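Local coordinates for tryptophan--tRNA ligase (Aeropyrum pernix, PDB 3A04), which catalyses the ATP-dependent attachment of L-tryptophan to tRNA(Trp), releasing AMP and diphosphate, at residues A[76-81]-A[107-112]; A[148-153]-A[365-370]. All coordinates share one frame; numbering follows the deposited sequence.

Contact 1: A[76-81]-A[107-112]; sequences GFMPSG and AIADAE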
ATOM      1  N   GLY A  76       5.063  15.662   8.025  1.00 26.17           N
ATOM      2  CA  GLY A  76       3.704  15.419   7.627  1.00 27.34           C
ATOM      3  C   GLY A  76       2.697  16.028   8.587  1.00 27.97           C
ATOM      4  O   GLY A  76       2.998  16.165   9.789  1.00 28.41           O
ATOM      5  N   PHE A  77       1.484  16.293   8.078  1.00 26.01           N
ATOM      6  CA  PHE A  77       0.343  16.822   8.876  1.00 27.71           C
ATOM      7  C   PHE A  77      -0.892  15.979   8.574  1.00 27.54           C
ATOM      8  O   PHE A  77      -1.210  15.629   7.398  1.00 27.32           O
ATOM      9  CB  PHE A  77       0.007  18.289   8.533  1.00 26.70           C
ATOM     10  CG  PHE A  77       1.075  19.272   8.950  1.00 28.37           C
ATOM     11  CD1 PHE A  77       2.123  19.552   8.113  1.00 27.53           C
ATOM     12  CD2 PHE A  77       1.073  19.809  10.223  1.00 29.08           C
ATOM     13  CE1 PHE A  77       3.209  20.362   8.520  1.00 33.53           C
ATOM     14  CE2 PHE A  77       2.143  20.751  10.626  1.00 30.29           C
ATOM     15  CZ  PHE A  77       3.178  20.968   9.785  1.00 31.29           C
ATOM     16  N   MET A  78      -1.560  15.637   9.645  1.00 28.11           N
ATOM     17  CA  MET A  78      -2.882  14.997   9.674  1.00 29.05           C
ATOM     18  C   MET A  78      -3.936  16.076   9.445  1.00 29.46           C
ATOM     19  O   MET A  78      -4.015  17.040  10.258  1.00 30.12           O
ATOM     20  CB  MET A  78      -3.080  14.322  11.055  1.00 30.09           C
ATOM     21  CG  MET A  78      -4.520  13.727  11.288  1.00 27.90           C
ATOM     22  SD  MET A  78      -5.112  12.628   9.977  1.00 34.72           S
ATOM     23  CE  MET A  78      -3.921  11.332  10.155  1.00 28.23           C
ATOM     24  N   PRO A  79      -4.721  15.978   8.343  1.00 28.35           N
ATOM     25  CA  PRO A  79      -5.715  17.053   8.065  1.00 30.54           C
ATOM     26  C   PRO A  79      -6.996  16.836   8.843  1.00 31.82           C
ATOM     27  O   PRO A  79      -7.989  16.448   8.265  1.00 33.27           O
ATOM     28  CB  PRO A  79      -5.990  16.915   6.580  1.00 30.44           C
ATOM     29  CG  PRO A  79      -5.815  15.364   6.308  1.00 27.71           C
ATOM     30  CD  PRO A  79      -4.607  15.028   7.203  1.00 29.76           C
ATOM     31  N   SER A  80      -6.949  17.082  10.157  1.00 31.43           N
ATOM     32  CA  SER A  80      -8.054  16.872  11.021  1.00 33.74           C
ATOM     33  C   SER A  80      -8.039  18.081  11.979  1.00 36.22           C
ATOM     34  O   SER A  80      -6.964  18.371  12.553  1.00 34.25           O
ATOM     35  CB  SER A  80      -7.725  15.660  11.902  1.00 34.22           C
ATOM     36  OG  SER A  80      -8.885  15.342  12.654  1.00 42.00           O
ATOM     37  N   GLY A  81      -9.195  18.736  12.197  1.00 36.20           N
ATOM     38  CA  GLY A  81      -9.255  19.803  13.212  1.00 36.57           C
ATOM     39  C   GLY A  81      -8.508  21.045  12.811  1.00 36.91           C
ATOM     40  O   GLY A  81      -8.039  21.177  11.677  1.00 38.65           O
ATOM     41  N   ALA A 107       4.066  16.621   3.671  1.00 25.52           N
ATOM     42  CA  ALA A 107       3.124  15.576   3.304  1.00 25.56           C
ATOM     43  C   ALA A 107       1.792  15.845   4.029  1.00 26.61           C
ATOM     44  O   ALA A 107       1.781  16.149   5.231  1.00 28.14           O
ATOM     45  CB  ALA A 107       3.667  14.192   3.749  1.00 25.64           C
ATOM     46  N   ILE A 108       0.692  15.712   3.293  1.00 25.47           N
ATOM     47  CA  ILE A 108      -0.635  15.626   3.858  1.00 24.77           C
ATOM     48  C   ILE A 108      -1.057  14.196   4.008  1.00 25.38           C
ATOM     49  O   ILE A 108      -1.229  13.454   3.011  1.00 24.35           O
ATOM     50  CB  ILE A 108      -1.640  16.413   2.970  1.00 24.47           C
ATOM     51  CG1 ILE A 108      -1.140  17.848   2.711  1.00 29.94           C
ATOM     52  CG2 ILE A 108      -3.083  16.256   3.515  1.00 24.07           C
ATOM     53  CD1 ILE A 108      -1.138  18.855   4.006  1.00 31.97           C
ATOM     54  N   ALA A 109      -1.273  13.787   5.267  1.00 24.92           N
ATOM     55  CA  ALA A 109      -1.676  12.407   5.588  1.00 25.14           C
ATOM     56  C   ALA A 109      -3.094  12.049   5.350  1.00 26.02           C
ATOM     57  O   ALA A 109      -3.739  11.549   6.255  1.00 26.26           O
ATOM     58  CB  ALA A 109      -1.221  12.068   7.097  1.00 27.83           C
ATOM     59  N   ASP A 110      -3.624  12.300   4.115  1.00 25.08           N
ATOM     60  CA  ASP A 110      -5.025  12.044   3.842  1.00 27.02           C
ATOM     61  C   ASP A 110      -5.389  10.568   3.717  1.00 26.21           C
ATOM     62  O   ASP A 110      -6.542  10.203   3.946  1.00 27.90           O
ATOM     63  CB  ASP A 110      -5.493  12.799   2.530  1.00 24.61           C
ATOM     64  CG  ASP A 110      -4.908  12.178   1.238  1.00 29.54           C
ATOM     65  OD1 ASP A 110      -3.670  11.900   1.161  1.00 24.92           O
ATOM     66  OD2 ASP A 110      -5.671  12.029   0.211  1.00 29.45           O
ATOM     67  N   ALA A 111      -4.416   9.680   3.382  1.00 26.86           N
ATOM     68  CA  ALA A 111      -4.685   8.264   3.375  1.00 27.29           C
ATOM     69  C   ALA A 111      -4.925   7.765   4.850  1.00 27.43           C
ATOM     70  O   ALA A 111      -5.920   7.068   5.176  1.00 29.53           O
ATOM     71  CB  ALA A 111      -3.442   7.502   2.720  1.00 25.20           C
ATOM     72  N   GLU A 112      -4.047   8.179   5.738  1.00 26.69           N
ATOM     73  CA  GLU A 112      -4.224   7.834   7.153  1.00 27.54           C
ATOM     74  C   GLU A 112      -5.520   8.437   7.708  1.00 27.51           C
ATOM     75  O   GLU A 112      -6.262   7.761   8.482  1.00 29.02           O
ATOM     76  CB  GLU A 112      -3.018   8.292   7.959  1.00 27.36           C
ATOM     77  CG  GLU A 112      -3.086   7.801   9.405  1.00 33.15           C
ATOM     78  CD  GLU A 112      -1.846   8.207  10.231  1.00 40.57           C
ATOM     79  OE1 GLU A 112      -0.795   8.605   9.647  1.00 38.14           O
ATOM     80  OE2 GLU A 112      -1.926   8.032  11.466  1.00 40.49           O
TER

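Contact 2: A[148-153]-A[365-370]; sequences FYFQTN and KLVEPP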
ATOM      1  N   PHE A 148       4.232  20.527  -1.534  1.00 26.49           N
ATOM      2  CA  PHE A 148       3.146  19.919  -0.744  1.00 27.64           C
ATOM      3  C   PHE A 148       2.616  18.737  -1.565  1.00 27.42           C
ATOM      4  O   PHE A 148       2.508  18.874  -2.788  1.00 27.35           O
ATOM      5  CB  PHE A 148       1.966  20.882  -0.611  1.00 26.88           C
ATOM      6  CG  PHE A 148       2.313  22.196   0.156  1.00 30.23           C
ATOM      7  CD1 PHE A 148       2.232  22.233   1.543  1.00 29.50           C
ATOM      8  CD2 PHE A 148       2.713  23.340  -0.530  1.00 31.18           C
ATOM      9  CE1 PHE A 148       2.532  23.425   2.280  1.00 27.59           C
ATOM     10  CE2 PHE A 148       2.999  24.575   0.203  1.00 32.23           C
ATOM     11  CZ  PHE A 148       2.902  24.579   1.590  1.00 31.39           C
ATOM     12  N   TYR A 149       2.141  17.662  -0.880  1.00 25.48           N
ATOM     13  CA  TYR A 149       1.530  16.571  -1.597  1.00 25.09           C
ATOM     14  C   TYR A 149       0.626  15.802  -0.728  1.00 24.82           C
ATOM     15  O   TYR A 149       0.771  15.853   0.544  1.00 24.53           O
ATOM     16  CB  TYR A 149       2.615  15.660  -2.234  1.00 25.28           C
ATOM     17  CG  TYR A 149       3.344  14.802  -1.225  1.00 26.99           C
ATOM     18  CD1 TYR A 149       2.828  13.539  -0.838  1.00 20.64           C
ATOM     19  CD2 TYR A 149       4.517  15.289  -0.642  1.00 24.61           C
ATOM     20  CE1 TYR A 149       3.556  12.710   0.127  1.00 26.48           C
ATOM     21  CE2 TYR A 149       5.264  14.521   0.334  1.00 24.26           C
ATOM     22  CZ  TYR A 149       4.739  13.225   0.678  1.00 23.10           C
ATOM     23  OH  TYR A 149       5.359  12.463   1.638  1.00 25.66           O
ATOM     24  N   PHE A 150      -0.249  15.013  -1.373  1.00 24.92           N
ATOM     25  CA  PHE A 150      -1.180  14.121  -0.676  1.00 25.90           C
ATOM     26  C   PHE A 150      -0.632  12.691  -0.799  1.00 25.97           C
ATOM     27  O   PHE A 150      -0.168  12.329  -1.893  1.00 25.81           O
ATOM     28  CB  PHE A 150      -2.564  14.101  -1.330  1.00 24.73           C
ATOM     29  CG  PHE A 150      -3.307  15.391  -1.203  1.00 29.17           C
ATOM     30  CD1 PHE A 150      -4.090  15.651  -0.082  1.00 29.19           C
ATOM     31  CD2 PHE A 150      -3.218  16.368  -2.197  1.00 32.30           C
ATOM     32  CE1 PHE A 150      -4.832  16.914   0.020  1.00 28.32           C
ATOM     33  CE2 PHE A 150      -3.950  17.640  -2.063  1.00 29.90           C
ATOM     34  CZ  PHE A 150      -4.715  17.868  -0.994  1.00 28.85           C
ATOM     35  N   GLN A 151      -0.658  11.964   0.312  1.00 24.49           N
ATOM     36  CA  GLN A 151      -0.281  10.542   0.351  1.00 25.06           C
ATOM     37  C   GLN A 151      -1.057   9.762  -0.733  1.00 26.25           C
ATOM     38  O   GLN A 151      -0.500   8.823  -1.277  1.00 26.21           O
ATOM     39  CB  GLN A 151      -0.630   9.852   1.676  1.00 24.75           C
ATOM     40  CG  GLN A 151       0.227  10.360   2.868  1.00 24.10           C
ATOM     41  CD  GLN A 151      -0.218   9.736   4.186  1.00 24.69           C
ATOM     42  OE1 GLN A 151      -1.375   9.405   4.394  1.00 27.19           O
ATOM     43  NE2 GLN A 151       0.728   9.642   5.106  1.00 25.27           N
ATOM     44  N   THR A 152      -2.265  10.183  -1.066  1.00 25.95           N
ATOM     45  CA  THR A 152      -3.079   9.392  -1.960  1.00 26.64           C
ATOM     46  C   THR A 152      -2.872   9.904  -3.389  1.00 26.88           C
ATOM     47  O   THR A 152      -3.576   9.455  -4.309  1.00 28.10           O
ATOM     48  CB  THR A 152      -4.605   9.408  -1.659  1.00 26.11           C
ATOM     49  OG1 THR A 152      -5.091  10.747  -1.779  1.00 28.86           O
ATOM     50  CG2 THR A 152      -4.966   8.798  -0.258  1.00 27.50           C
ATOM     51  N   ASN A 153      -1.965  10.825  -3.586  1.00 25.44           N
ATOM     52  CA  ASN A 153      -1.789  11.313  -4.970  1.00 27.85           C
ATOM     53  C   ASN A 153      -0.345  11.558  -5.316  1.00 28.41           C
ATOM     54  O   ASN A 153       0.021  12.584  -5.907  1.00 31.20           O
ATOM     55  CB  ASN A 153      -2.672  12.579  -5.245  1.00 27.17           C
ATOM     56  CG  ASN A 153      -2.926  12.798  -6.733  1.00 30.66           C
ATOM     57  OD1 ASN A 153      -2.897  11.837  -7.495  1.00 29.08           O
ATOM     58  ND2 ASN A 153      -3.145  14.047  -7.162  1.00 32.17           N
ATOM     59  N   LYS A 365      -4.081  26.175  -5.707  1.00 45.74           N
ATOM     60  CA  LYS A 365      -3.208  26.043  -6.870  1.00 47.34           C
ATOM     61  C   LYS A 365      -1.861  25.369  -6.603  1.00 47.41           C
ATOM     62  O   LYS A 365      -1.111  25.093  -7.521  1.00 47.93           O
ATOM     63  CB  LYS A 365      -2.976  27.432  -7.453  1.00 48.39           C
ATOM     64  CG  LYS A 365      -4.256  28.205  -7.704  1.00 48.49           C
ATOM     65  CD  LYS A 365      -3.960  29.427  -8.621  1.00 56.55           C
ATOM     66  CE  LYS A 365      -5.062  30.507  -8.539  1.00 61.43           C
ATOM     67  NZ  LYS A 365      -4.517  31.909  -8.404  1.00 58.59           N
ATOM     68  N   LEU A 366      -1.530  25.084  -5.351  1.00 46.96           N
ATOM     69  CA  LEU A 366      -0.235  24.468  -5.034  1.00 45.54           C
ATOM     70  C   LEU A 366      -0.279  22.923  -4.995  1.00 45.44           C
ATOM     71  O   LEU A 366       0.767  22.246  -4.797  1.00 45.30           O
ATOM     72  CB  LEU A 366       0.288  24.973  -3.691  1.00 44.74           C
ATOM     73  CG  LEU A 366       0.256  26.490  -3.498  1.00 45.60           C
ATOM     74  CD1 LEU A 366       0.822  26.771  -2.096  1.00 43.33           C
ATOM     75  CD2 LEU A 366       1.081  27.175  -4.584  1.00 44.88           C
ATOM     76  N   VAL A 367      -1.466  22.367  -5.175  1.00 44.71           N
ATOM     77  CA  VAL A 367      -1.635  20.915  -5.103  1.00 44.41           C
ATOM     78  C   VAL A 367      -2.619  20.406  -6.133  1.00 43.88           C
ATOM     79  O   VAL A 367      -3.440  21.163  -6.616  1.00 42.55           O
ATOM     80  CB  VAL A 367      -2.100  20.463  -3.730  1.00 44.04           C
ATOM     81  CG1 VAL A 367      -0.974  20.662  -2.713  1.00 47.41           C
ATOM     82  CG2 VAL A 367      -3.370  21.187  -3.308  1.00 44.46           C
ATOM     83  N   GLU A 368      -2.502  19.126  -6.480  1.00 43.53           N
ATOM     84  CA  GLU A 368      -3.514  18.471  -7.297  1.00 43.14           C
ATOM     85  C   GLU A 368      -4.294  17.586  -6.352  1.00 40.16           C
ATOM     86  O   GLU A 368      -3.773  16.577  -5.836  1.00 39.93           O
ATOM     87  CB  GLU A 368      -2.892  17.623  -8.433  1.00 44.63           C
ATOM     88  CG  GLU A 368      -3.987  17.040  -9.390  1.00 51.48           C
ATOM     89  CD  GLU A 368      -3.410  15.999 -10.440  1.00 61.95           C
ATOM     90  OE1 GLU A 368      -2.769  16.432 -11.430  1.00 62.26           O
ATOM     91  OE2 GLU A 368      -3.632  14.762 -10.255  1.00 62.34           O
ATOM     92  N   PRO A 369      -5.520  17.949  -6.095  1.00 38.34           N
ATOM     93  CA  PRO A 369      -6.250  17.069  -5.190  1.00 37.73           C
ATOM     94  C   PRO A 369      -6.522  15.692  -5.864  1.00 35.17           C
ATOM     95  O   PRO A 369      -6.655  15.621  -7.065  1.00 33.15           O
ATOM     96  CB  PRO A 369      -7.570  17.798  -4.965  1.00 36.74           C
ATOM     97  CG  PRO A 369      -7.347  19.207  -5.535  1.00 39.13           C
ATOM     98  CD  PRO A 369      -6.254  19.167  -6.481  1.00 39.54           C
ATOM     99  N   PRO A 370      -6.625  14.615  -5.071  1.00 34.56           N
ATOM    100  CA  PRO A 370      -6.853  13.336  -5.676  1.00 33.07           C
ATOM    101  C   PRO A 370      -8.285  13.343  -6.252  1.00 34.49           C
ATOM    102  O   PRO A 370      -9.200  13.984  -5.684  1.00 33.20           O
ATOM    103  CB  PRO A 370      -6.789  12.385  -4.478  1.00 32.84           C
ATOM    104  CG  PRO A 370      -7.064  13.294  -3.262  1.00 34.78           C
ATOM    105  CD  PRO A 370      -6.307  14.503  -3.631  1.00 33.81           C
TER
HETATM  106  O   HOH W   1       3.447  21.947  -3.961  1.00 36.09           O
HETATM  107  O   HOH W   2      -2.794  11.545 -10.120  1.00 42.22           O

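Contact 1: A[76-81]-A[107-112]
Phe77 donates its backbone N-H to the carbonyl of Ala107, with Phe77 N 2.9 Å from Ala107 O, and its own carbonyl receives the next bond, Ala109 N lying 2.8 Å from Phe77 O. The two bonds on Phe77 thus run to the residues on either side of Ile108, as in parallel pairing. A CA-H...O contact from Gly76 CA to Ala107 O, 3.2 Å, joins this parallel pairing. Beyond the strand ends side chains take over. Met78 has CG anti to the backbone N (chi1 174°) and bends at both following torsions, which brings its methyl back across the gap: CE rests 3.7 Å from Glu112 CG, against the aliphatic part of an extended chain that it crosses at about a right angle. The same methyl touches Ala109 CB. Pro79 leans in with its ring, CG 4.0 Å from Ile108 CG2 and CD against the carbonyl of Ala109. Both Pro79 and Ala109 are centres of inverse gamma turns, and Ala109 is also the N-cap residue of helix 110-115. Further out, Gln151 accepts a hydrogen bond from Glu112 N at that helix start, while Tyr132, Met136, Ala124 and Ala128 of helix 121-139 cover Phe77, Pro79 and Ile108. Strands 72-77 and 103-108 with helix 85-99 form a beta-alpha-beta unit of the Rossmann-type nucleotide-binding fold of class I aminoacyl-tRNA synthetases. Backbone bonds fix the strand end; beyond it no hydrogen bond links the two segments, and the contact continues through the Met78 and Pro79 side chains as far as Pro79, the first residue of the 'HIGH' region.

Contact 2: A[148-153]-A[365-370]
Pro370 sets its CD over one face of the Phe150 ring, 4.0 Å from the ring centroid and 17° off the normal, a CH-pi contact displaced toward the rim. The two side chains cross at about a right angle, and Val367 meets Phe150 in the same crosswise manner, its CB 3.8 Å from Phe150 CE2. Phe148 instead runs side by side with Leu366, both pointing the same way, while Phe148 CB packs 3.6 Å from Val367 CG1. Asn153, with CG anti to the backbone N (chi1 -159°), presents its amide nitrogen to Glu368 twice: ND2 is 2.9 Å from Glu368 O and 3.2 Å from Glu368 OE2. Both acceptors lie close to the amide plane, yet the carboxylate is met from above its own plane, the two planes being 42° apart. A water donates to Asn153 OD1 and, weakly, to Glu368 OE2, so both ends of the amide are engaged. Another water bridges Phe148 N and Leu366 O. The tail that follows helix 334-364 runs past strand 147-150, one of the two outermost strands of the sheet within this chain, with Ile133 and Ile137 of helix 121-139 on Phe148, Ala128 on Phe150, and Arg160 of the second subunit against Pro370.

How the contacts relate
The two contacts lie with centres about 11 Å apart toward the 147-150 side of the same sheet, in which strands 72-77, 103-108 and 147-150 are consecutive parallel neighbours. They follow in series along the chain: contact 1 closes before contact 2 opens, and contact 2 reaches across 211 intervening residues to the C-terminal tail. They also touch directly, through a backbone bond from Ile108 to Tyr149 and through Asp110, whose OD2 meets Thr152 OG1 and forms a salt bridge with Arg121. The sheet therefore leads from the 'HIGH' region outward through strand 147-150 to the C-terminal tail; in the turn after that strand Thr152 O bonds Arg160 of the second subunit, so this side also meets the dimer partner.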